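PDB 3BFM: biotin protein ligase-like protein of unknown function from Silicibacter sp., which is of unknown function but resembles biotin protein ligases and may, like relatives in the biotin/lipoate ligase family, handle a small carboxylic-acid cofactor. Local coordinates for residues A[40-45]-A[158-163]; A[76-81]-A[164-169]; A[94-97]-A[102-105]. All blocks are in the same frame, centred on the assembly; numbering follows the deposited sequence. Where two conformers were deposited one is given.

Interaction 1. Residues A[40-45]-A[158-163]; sequences VVYELG and RLLESW. With CA (calcium ion), chain B.
L160 meets Y42 through a single methyl group: its CD2 lies 3.6 Å from Y42 CB, with ring atoms CG and CD1 slightly farther off. The two side chains cross at about a right angle. With CG between the backbone N and the carbonyl carbon (chi1 65°), the tyrosine ring swings out across the strand direction and leaves CB and CG to the methyl, which comes at the ring obliquely. Toward V40 the fit slackens, V40 CG1 and L160 CD1 staying 4.4 Å apart. I6 also packs on both Y42 and L160.

The partly exposed L44 is the loose rim of the contact: in the modelled conformer, one of two deposited, its CD1 reaches L160 CD2 at 3.7 Å, a less certain touch. On the helix R158, exposed, grips the buried E161 side-on, R158 NE to E161 OE1 at 2.7 Å and R158 NH2 to E161 OE2 at 2.9 Å; the carboxylate receives both from above its plane, and OE2 also accepts from T7 N. On the strand's opposite side E43 points away and chelates calcium through OE1 and OE2, with Q21, D22 and three waters completing the site. Segments 40-44 and 158-163 run nearly antiparallel (160°), their axes 10.9 Å apart at closest approach, the layered packing of helix on mixed sheet found in the catalytic fold of the biotin/lipoate ligase family.

Interaction 2. Residues A[76-81]-A[164-169]; sequences QNALGA and ARHCLH
The imidazole of H166 lies flat against the backbone of the other helix, with the peptide joining N77 to A78 on one face: N77 C sits 4.1 Å from the ring plane, over its centre, and A78 N lies toward the rim. The side chain of N77 is turned differently, its amide plane 86° from the ring, and its aliphatic part makes the close touch, N77 CB to H166 CD2 at 3.4 Å. On that same side, A78 CA approaches H166 ND1 at 3.7 Å, while A81 CB is a looser neighbour. This is helix-on-helix packing within the ligase-family domain: segments 76-81 and 164-169, on helices 67-82 and 156-175, run at 137° with axes 8.7 Å apart at closest approach, and the small A78 probably lets the ring come close to the backbone. With CG anti to the carbonyl carbon (chi1 -76°), the H166 ring folds back along its own helix, where ND1 is hydrogen-bonded to S162 O one turn back, fixing the ring's rotation. The N77 amide is gripped at both ends: ND2 donates to Q76 OE1 at 2.8 Å, nearly in line with that C=O and within the N77 amide plane, and OD1 pairs with W170 NE1.

Interaction 3. Residues A[94-97]-A[102-105]; sequences NGAL and ARCG
R103 sends CG anti to its backbone nitrogen (chi1 178°) and then bends at chi2 (60°), which folds the chain back over the neighbouring strand and sets its guanidinium on A96. A96 CB lies over one face of that group, offset toward the rim, and comes 3.5 Å from R103 NE. The same NE donates to G105 O at 3.0 Å: this end of the side chain is held by the carbonyl two residues on and packs on the alanine methyl, with P141 and D142 also against it.

G105 O is shared. L97 N reaches it at 2.9 Å from the face of the carbonyl plane opposite to R103 NE, each donor well out of the plane. L97 O in turn accepts from C104 N at 3.0 Å, while R103 CD also packs close to that oxygen. A single residue, L97, is thus bonded to the consecutive pair C104 and G105, the hydrogen-bonding pattern of a beta bulge. At the bulge C104 O is buried with no partner in the model, while L97 CB lies 3.4 Å from it. Were R103 shortened to an alanine, G105 O would probably lose its second donor and the A96 methyl its flat cover.

Before the strand, N94 OD1 accepts from A96 N at 2.9 Å, closing an Asx turn around G95, whose positive phi suits glycine. Strands 96-99 and 102-111 form a tight antiparallel hairpin within the mixed sheet of the biotin/lipoate ligase family; in biotin protein ligases the corresponding hairpin borders the ligand pocket, a role not established for this protein.

From the N terminus, strand 39-44 comes first, then helix 67-82, then the hairpin 94-105, and finally helix 156-175. Interaction 3 closes the shortest loop, with four residues between its segments, and falls within both of the longer loops. Interaction 1 returns the chain from strand 39-44 to the first part of helix 156-175, and interaction 2 joins helix 67-82 to the next turns of that same helix, so these two cross in sequence. They also touch in space, where S162, W163 and L159 pack on A78 and L79. Helix 156-175 therefore links sheet and helix layer, while interaction 3, centred about 17 Å from the centres of both others, ties adjacent strands farther across the sheet.

Interaction 1. Residues A[40-45]-A[158-163]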
loop_
_atom_site.group_PDB
_atom_site.type_symbol
_atom_site.label_atom_id
_atom_site.label_comp_id
_atom_site.label_asym_id
_atom_site.label_seq_id
_atom_site.Cartn_x
_atom_site.Cartn_y
_atom_site.Cartn_z
ATOM N N VAL A 40 -6.296 -6.787 -4.563
ATOM C CA VAL A 40 -6.889 -6.595 -5.871
ATOM C C VAL A 40 -7.261 -7.971 -6.399
ATOM O O VAL A 40 -6.414 -8.739 -6.800
ATOM C CB VAL A 40 -5.953 -5.887 -6.892
ATOM C CG1 VAL A 40 -6.651 -5.718 -8.251
ATOM C CG2 VAL A 40 -5.444 -4.566 -6.346
ATOM N N VAL A 41 -8.546 -8.275 -6.386
ATOM C CA VAL A 41 -9.050 -9.513 -6.976
ATOM C C VAL A 41 -9.418 -9.238 -8.415
ATOM O O VAL A 41 -10.046 -8.231 -8.698
ATOM C CB VAL A 41 -10.301 -10.016 -6.242
ATOM C CG1 VAL A 41 -10.715 -11.415 -6.800
ATOM C CG2 VAL A 41 -10.056 -10.063 -4.740
ATOM N N TYR A 42 -9.015 -10.110 -9.333
ATOM C CA TYR A 42 -9.299 -9.880 -10.729
ATOM C C TYR A 42 -9.675 -11.159 -11.446
ATOM O O TYR A 42 -9.426 -12.283 -10.973
ATOM C CB TYR A 42 -8.109 -9.177 -11.402
ATOM C CG TYR A 42 -6.853 -10.038 -11.448
ATOM C CD1 TYR A 42 -6.631 -10.884 -12.502
ATOM C CD2 TYR A 42 -5.903 -9.966 -10.441
ATOM C CE1 TYR A 42 -5.516 -11.661 -12.564
ATOM C CE2 TYR A 42 -4.739 -10.759 -10.494
ATOM C CZ TYR A 42 -4.566 -11.584 -11.550
ATOM O OH TYR A 42 -3.440 -12.401 -11.607
ATOM N N GLU A 43 -10.313 -10.990 -12.595
ATOM C CA GLU A 43 -10.723 -12.115 -13.434
ATOM C C GLU A 43 -10.736 -11.582 -14.848
ATOM O O GLU A 43 -11.498 -10.651 -15.139
ATOM C CB GLU A 43 -12.114 -12.621 -13.013
ATOM C CG GLU A 43 -12.532 -13.864 -13.710
ATOM C CD GLU A 43 -13.670 -14.617 -13.040
ATOM O OE1 GLU A 43 -14.471 -14.059 -12.227
ATOM O OE2 GLU A 43 -13.838 -15.795 -13.381
ATOM N N LEU A 44 -9.842 -12.125 -15.690
ATOM C CA LEU A 44 -9.724 -11.710 -17.080
ATOM C C LEU A 44 -10.221 -12.818 -18.007
ATOM O O LEU A 44 -9.815 -13.996 -17.881
ATOM C CB LEU A 44 -8.266 -11.374 -17.445
ATOM C CG LEU A 44 -7.740 -9.946 -17.251
ATOM C CD1 LEU A 44 -7.379 -9.698 -15.789
ATOM C CD2 LEU A 44 -6.530 -9.696 -18.137
ATOM N N GLY A 45 -11.096 -12.445 -18.930
ATOM C CA GLY A 45 -11.469 -13.294 -20.053
ATOM C C GLY A 45 -11.128 -12.571 -21.324
ATOM O O GLY A 45 -10.650 -11.444 -21.305
ATOM N N ARG A 158 -2.502 -4.907 -18.943
ATOM C CA ARG A 158 -1.862 -3.595 -18.767
ATOM C C ARG A 158 -2.838 -2.559 -18.247
ATOM O O ARG A 158 -2.480 -1.712 -17.450
ATOM C CB ARG A 158 -1.252 -3.106 -20.076
ATOM C CG ARG A 158 -0.197 -4.051 -20.694
ATOM C CD ARG A 158 1.075 -4.172 -19.871
ATOM N NE ARG A 158 0.998 -5.122 -18.769
ATOM C CZ ARG A 158 1.075 -6.448 -18.889
ATOM N NH1 ARG A 158 1.171 -7.025 -20.084
ATOM N NH2 ARG A 158 1.007 -7.201 -17.802
ATOM N N LEU A 159 -4.072 -2.613 -18.736
ATOM C CA LEU A 159 -5.158 -1.730 -18.247
ATOM C C LEU A 159 -5.478 -1.942 -16.746
ATOM O O LEU A 159 -5.638 -0.993 -15.969
ATOM C CB LEU A 159 -6.390 -1.889 -19.119
ATOM C CG LEU A 159 -7.575 -0.972 -18.757
ATOM C CD1 LEU A 159 -7.251 0.524 -18.822
ATOM C CD2 LEU A 159 -8.819 -1.260 -19.636
ATOM N N LEU A 160 -5.574 -3.207 -16.349
ATOM C CA LEU A 160 -5.708 -3.564 -14.942
ATOM C C LEU A 160 -4.602 -3.009 -14.066
ATOM O O LEU A 160 -4.873 -2.409 -13.027
ATOM C CB LEU A 160 -5.807 -5.076 -14.809
ATOM C CG LEU A 160 -5.861 -5.659 -13.409
ATOM C CD1 LEU A 160 -7.067 -5.112 -12.604
ATOM C CD2 LEU A 160 -5.928 -7.189 -13.547
ATOM N N GLU A 161 -3.341 -3.222 -14.474
ATOM C CA GLU A 161 -2.199 -2.703 -13.753
ATOM C C GLU A 161 -2.274 -1.202 -13.634
ATOM O O GLU A 161 -2.001 -0.633 -12.580
ATOM C CB GLU A 161 -0.908 -3.048 -14.513
ATOM C CG GLU A 161 -0.565 -4.498 -14.461
ATOM C CD GLU A 161 0.597 -4.877 -15.378
ATOM O OE1 GLU A 161 0.963 -4.073 -16.275
ATOM O OE2 GLU A 161 1.165 -5.973 -15.162
ATOM N N SER A 162 -2.647 -0.565 -14.736
ATOM C CA SER A 162 -2.708 0.889 -14.794
ATOM C C SER A 162 -3.835 1.443 -13.921
ATOM O O SER A 162 -3.676 2.470 -13.271
ATOM C CB SER A 162 -2.863 1.337 -16.233
ATOM O OG SER A 162 -2.640 2.717 -16.319
ATOM N N TRP A 163 -4.969 0.749 -13.901
ATOM C CA TRP A 163 -6.088 1.186 -13.062
ATOM C C TRP A 163 -5.599 1.184 -11.597
ATOM O O TRP A 163 -5.708 2.176 -10.855
ATOM C CB TRP A 163 -7.294 0.307 -13.250
ATOM C CG TRP A 163 -8.480 0.721 -12.411
ATOM C CD1 TRP A 163 -9.088 1.960 -12.388
ATOM C CD2 TRP A 163 -9.226 -0.109 -11.523
ATOM N NE1 TRP A 163 -10.145 1.937 -11.534
ATOM C CE2 TRP A 163 -10.259 0.684 -10.983
ATOM C CE3 TRP A 163 -9.104 -1.439 -11.116
ATOM C CZ2 TRP A 163 -11.167 0.194 -10.036
ATOM C CZ3 TRP A 163 -10.001 -1.941 -10.166
ATOM C CH2 TRP A 163 -11.030 -1.132 -9.655
HETATM CA CA CA B . -15.771 -16.152 -12.037
HETATM O O HOH W 1 -14.469 -18.098 -11.718
HETATM O O HOH W 2 -17.482 -17.795 -11.410
HETATM O O HOH W 3 -16.913 -16.186 -14.120
#

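Interaction 2. Residues A[76-81]-A[164-169]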
loop_
_atom_site.group_PDB
_atom_site.type_symbol
_atom_site.label_atom_id
_atom_site.label_comp_id
_atom_site.label_asym_id
_atom_site.label_seq_id
_atom_site.Cartn_x
_atom_site.Cartn_y
_atom_site.Cartn_z
ATOM N N GLN A 76 -10.357 6.568 -15.781
ATOM C CA GLN A 76 -10.197 7.488 -16.904
ATOM C C GLN A 76 -8.706 7.755 -17.195
ATOM O O GLN A 76 -8.295 7.747 -18.359
ATOM C CB GLN A 76 -10.955 8.787 -16.660
ATOM C CG GLN A 76 -10.931 9.756 -17.868
ATOM C CD GLN A 76 -9.640 10.563 -18.004
ATOM O OE1 GLN A 76 -8.900 10.783 -17.051
ATOM N NE2 GLN A 76 -9.374 11.012 -19.221
ATOM N N ASN A 77 -7.896 7.962 -16.148
ATOM C CA ASN A 77 -6.468 8.228 -16.326
ATOM C C ASN A 77 -5.748 7.007 -16.886
ATOM O O ASN A 77 -4.862 7.126 -17.733
ATOM C CB ASN A 77 -5.780 8.546 -14.993
ATOM C CG ASN A 77 -6.177 9.884 -14.363
ATOM O OD1 ASN A 77 -5.598 10.241 -13.345
ATOM N ND2 ASN A 77 -7.147 10.583 -14.903
ATOM N N ALA A 78 -6.120 5.835 -16.383
ATOM C CA ALA A 78 -5.550 4.560 -16.777
ATOM C C ALA A 78 -5.853 4.292 -18.242
ATOM O O ALA A 78 -4.952 4.027 -19.014
ATOM C CB ALA A 78 -6.079 3.418 -15.871
ATOM N N LEU A 79 -7.114 4.406 -18.651
ATOM C CA LEU A 79 -7.430 4.189 -20.072
ATOM C C LEU A 79 -6.747 5.248 -20.999
ATOM O O LEU A 79 -6.174 4.899 -22.049
ATOM C CB LEU A 79 -8.943 4.178 -20.273
ATOM C CG LEU A 79 -9.485 3.714 -21.627
ATOM C CD1 LEU A 79 -8.823 2.398 -22.067
ATOM C CD2 LEU A 79 -11.004 3.556 -21.517
ATOM N N GLY A 80 -6.791 6.522 -20.608
ATOM C CA GLY A 80 -6.110 7.586 -21.360
ATOM C C GLY A 80 -4.612 7.393 -21.585
ATOM O O GLY A 80 -4.060 7.783 -22.621
ATOM N N ALA A 81 -3.948 6.780 -20.619
ATOM C CA ALA A 81 -2.537 6.421 -20.776
ATOM C C ALA A 81 -2.271 5.323 -21.834
ATOM O O ALA A 81 -1.127 5.170 -22.271
ATOM C CB ALA A 81 -1.963 5.984 -19.436
ATOM N N ALA A 164 -5.040 0.051 -11.187
ATOM C CA ALA A 164 -4.530 -0.060 -9.818
ATOM C C ALA A 164 -3.560 1.064 -9.450
ATOM O O ALA A 164 -3.700 1.689 -8.376
ATOM C CB ALA A 164 -3.911 -1.433 -9.567
ATOM N N ARG A 165 -2.596 1.332 -10.321
ATOM C CA ARG A 165 -1.616 2.378 -10.095
ATOM C C ARG A 165 -2.244 3.757 -10.024
ATOM O O ARG A 165 -1.959 4.537 -9.092
ATOM C CB ARG A 165 -0.537 2.417 -11.180
ATOM C CG ARG A 165 0.634 1.544 -10.944
ATOM C CD ARG A 165 1.823 1.949 -11.813
ATOM N NE ARG A 165 1.447 2.183 -13.218
ATOM C CZ ARG A 165 1.251 1.234 -14.143
ATOM N NH1 ARG A 165 1.366 -0.064 -13.853
ATOM N NH2 ARG A 165 0.918 1.589 -15.380
ATOM N N HIS A 166 -3.106 4.091 -10.973
ATOM C CA HIS A 166 -3.725 5.410 -10.897
ATOM C C HIS A 166 -4.734 5.575 -9.743
ATOM O O HIS A 166 -4.806 6.636 -9.141
ATOM C CB HIS A 166 -4.398 5.768 -12.226
ATOM C CG HIS A 166 -3.447 6.165 -13.290
ATOM N ND1 HIS A 166 -2.947 5.277 -14.204
ATOM C CD2 HIS A 166 -2.908 7.372 -13.594
ATOM C CE1 HIS A 166 -2.117 5.912 -15.022
ATOM N NE2 HIS A 166 -2.083 7.181 -14.672
ATOM N N CYS A 167 -5.497 4.530 -9.399
ATOM C CA CYS A 167 -6.308 4.569 -8.190
ATOM C C CYS A 167 -5.467 4.847 -6.953
ATOM O O CYS A 167 -5.827 5.657 -6.109
ATOM C CB CYS A 167 -7.092 3.267 -8.008
ATOM S SG CYS A 167 -8.418 3.120 -9.175
ATOM N N LEU A 168 -4.348 4.156 -6.812
ATOM C CA LEU A 168 -3.511 4.386 -5.656
ATOM C C LEU A 168 -3.006 5.828 -5.628
ATOM O O LEU A 168 -3.000 6.429 -4.583
ATOM C CB LEU A 168 -2.324 3.433 -5.657
ATOM C CG LEU A 168 -1.298 3.537 -4.533
ATOM C CD1 LEU A 168 -1.915 3.162 -3.208
ATOM C CD2 LEU A 168 -0.091 2.607 -4.903
ATOM N N HIS A 169 -2.613 6.380 -6.768
ATOM C CA HIS A 169 -2.168 7.782 -6.781
ATOM C C HIS A 169 -3.233 8.726 -6.167
ATOM O O HIS A 169 -2.939 9.510 -5.249
ATOM C CB HIS A 169 -1.797 8.184 -8.216
ATOM C CG HIS A 169 -1.560 9.643 -8.389
ATOM N ND1 HIS A 169 -0.354 10.239 -8.086
ATOM C CD2 HIS A 169 -2.377 10.636 -8.814
ATOM C CE1 HIS A 169 -0.443 11.538 -8.316
ATOM N NE2 HIS A 169 -1.653 11.802 -8.771
#

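Interaction 3. Residues A[94-97]-A[102-105]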
loop_
_atom_site.group_PDB
_atom_site.type_symbol
_atom_site.label_atom_id
_atom_site.label_comp_id
_atom_site.label_asym_id
_atom_site.label_seq_id
_atom_site.Cartn_x
_atom_site.Cartn_y
_atom_site.Cartn_z
ATOM N N ASN A 94 -23.481 7.538 -10.696
ATOM C CA ASN A 94 -23.832 6.207 -10.128
ATOM C C ASN A 94 -22.802 5.124 -10.342
ATOM O O ASN A 94 -23.001 3.988 -9.919
ATOM C CB ASN A 94 -25.197 5.726 -10.594
ATOM C CG ASN A 94 -25.261 5.369 -12.085
ATOM O OD1 ASN A 94 -24.246 5.176 -12.778
ATOM N ND2 ASN A 94 -26.485 5.356 -12.603
ATOM N N GLY A 95 -21.707 5.476 -10.990
ATOM C CA GLY A 95 -20.640 4.519 -11.241
ATOM C C GLY A 95 -20.572 3.943 -12.648
ATOM O O GLY A 95 -19.566 3.299 -12.993
ATOM N N ALA A 96 -21.606 4.128 -13.455
ATOM C CA ALA A 96 -21.565 3.675 -14.831
ATOM C C ALA A 96 -20.453 4.340 -15.621
ATOM O O ALA A 96 -20.055 5.501 -15.354
ATOM C CB ALA A 96 -22.915 3.880 -15.527
ATOM N N LEU A 97 -19.877 3.594 -16.562
ATOM C CA LEU A 97 -18.815 4.152 -17.372
ATOM C C LEU A 97 -19.344 4.421 -18.766
ATOM O O LEU A 97 -20.190 3.686 -19.232
ATOM C CB LEU A 97 -17.595 3.179 -17.440
ATOM C CG LEU A 97 -16.857 2.934 -16.130
ATOM C CD1 LEU A 97 -15.807 1.751 -16.196
ATOM C CD2 LEU A 97 -16.163 4.215 -15.673
ATOM N N ALA A 102 -21.164 6.016 -25.029
ATOM C CA ALA A 102 -21.931 4.788 -24.869
ATOM C C ALA A 102 -21.587 4.063 -23.576
ATOM O O ALA A 102 -20.424 3.958 -23.203
ATOM C CB ALA A 102 -21.689 3.863 -26.034
ATOM N N ARG A 103 -22.621 3.536 -22.935
ATOM C CA ARG A 103 -22.485 2.769 -21.708
ATOM C C ARG A 103 -21.619 1.556 -21.981
ATOM O O ARG A 103 -21.871 0.814 -22.922
ATOM C CB ARG A 103 -23.841 2.329 -21.208
ATOM C CG ARG A 103 -23.843 1.479 -19.972
ATOM C CD ARG A 103 -23.195 2.159 -18.685
ATOM N NE ARG A 103 -23.154 1.134 -17.660
ATOM C CZ ARG A 103 -24.170 0.780 -16.891
ATOM N NH1 ARG A 103 -25.330 1.438 -16.916
ATOM N NH2 ARG A 103 -24.020 -0.239 -16.071
ATOM N N CYS A 104 -20.579 1.394 -21.166
ATOM C CA CYS A 104 -19.524 0.423 -21.429
ATOM C C CYS A 104 -18.896 0.108 -20.079
ATOM O O CYS A 104 -17.853 0.634 -19.728
ATOM C CB CYS A 104 -18.487 0.992 -22.384
ATOM S SG CYS A 104 -17.198 -0.217 -22.893
ATOM N N GLY A 105 -19.600 -0.692 -19.309
ATOM C CA GLY A 105 -19.104 -1.097 -17.993
ATOM C C GLY A 105 -19.516 -0.202 -16.853
ATOM O O GLY A 105 -20.299 0.747 -16.997
#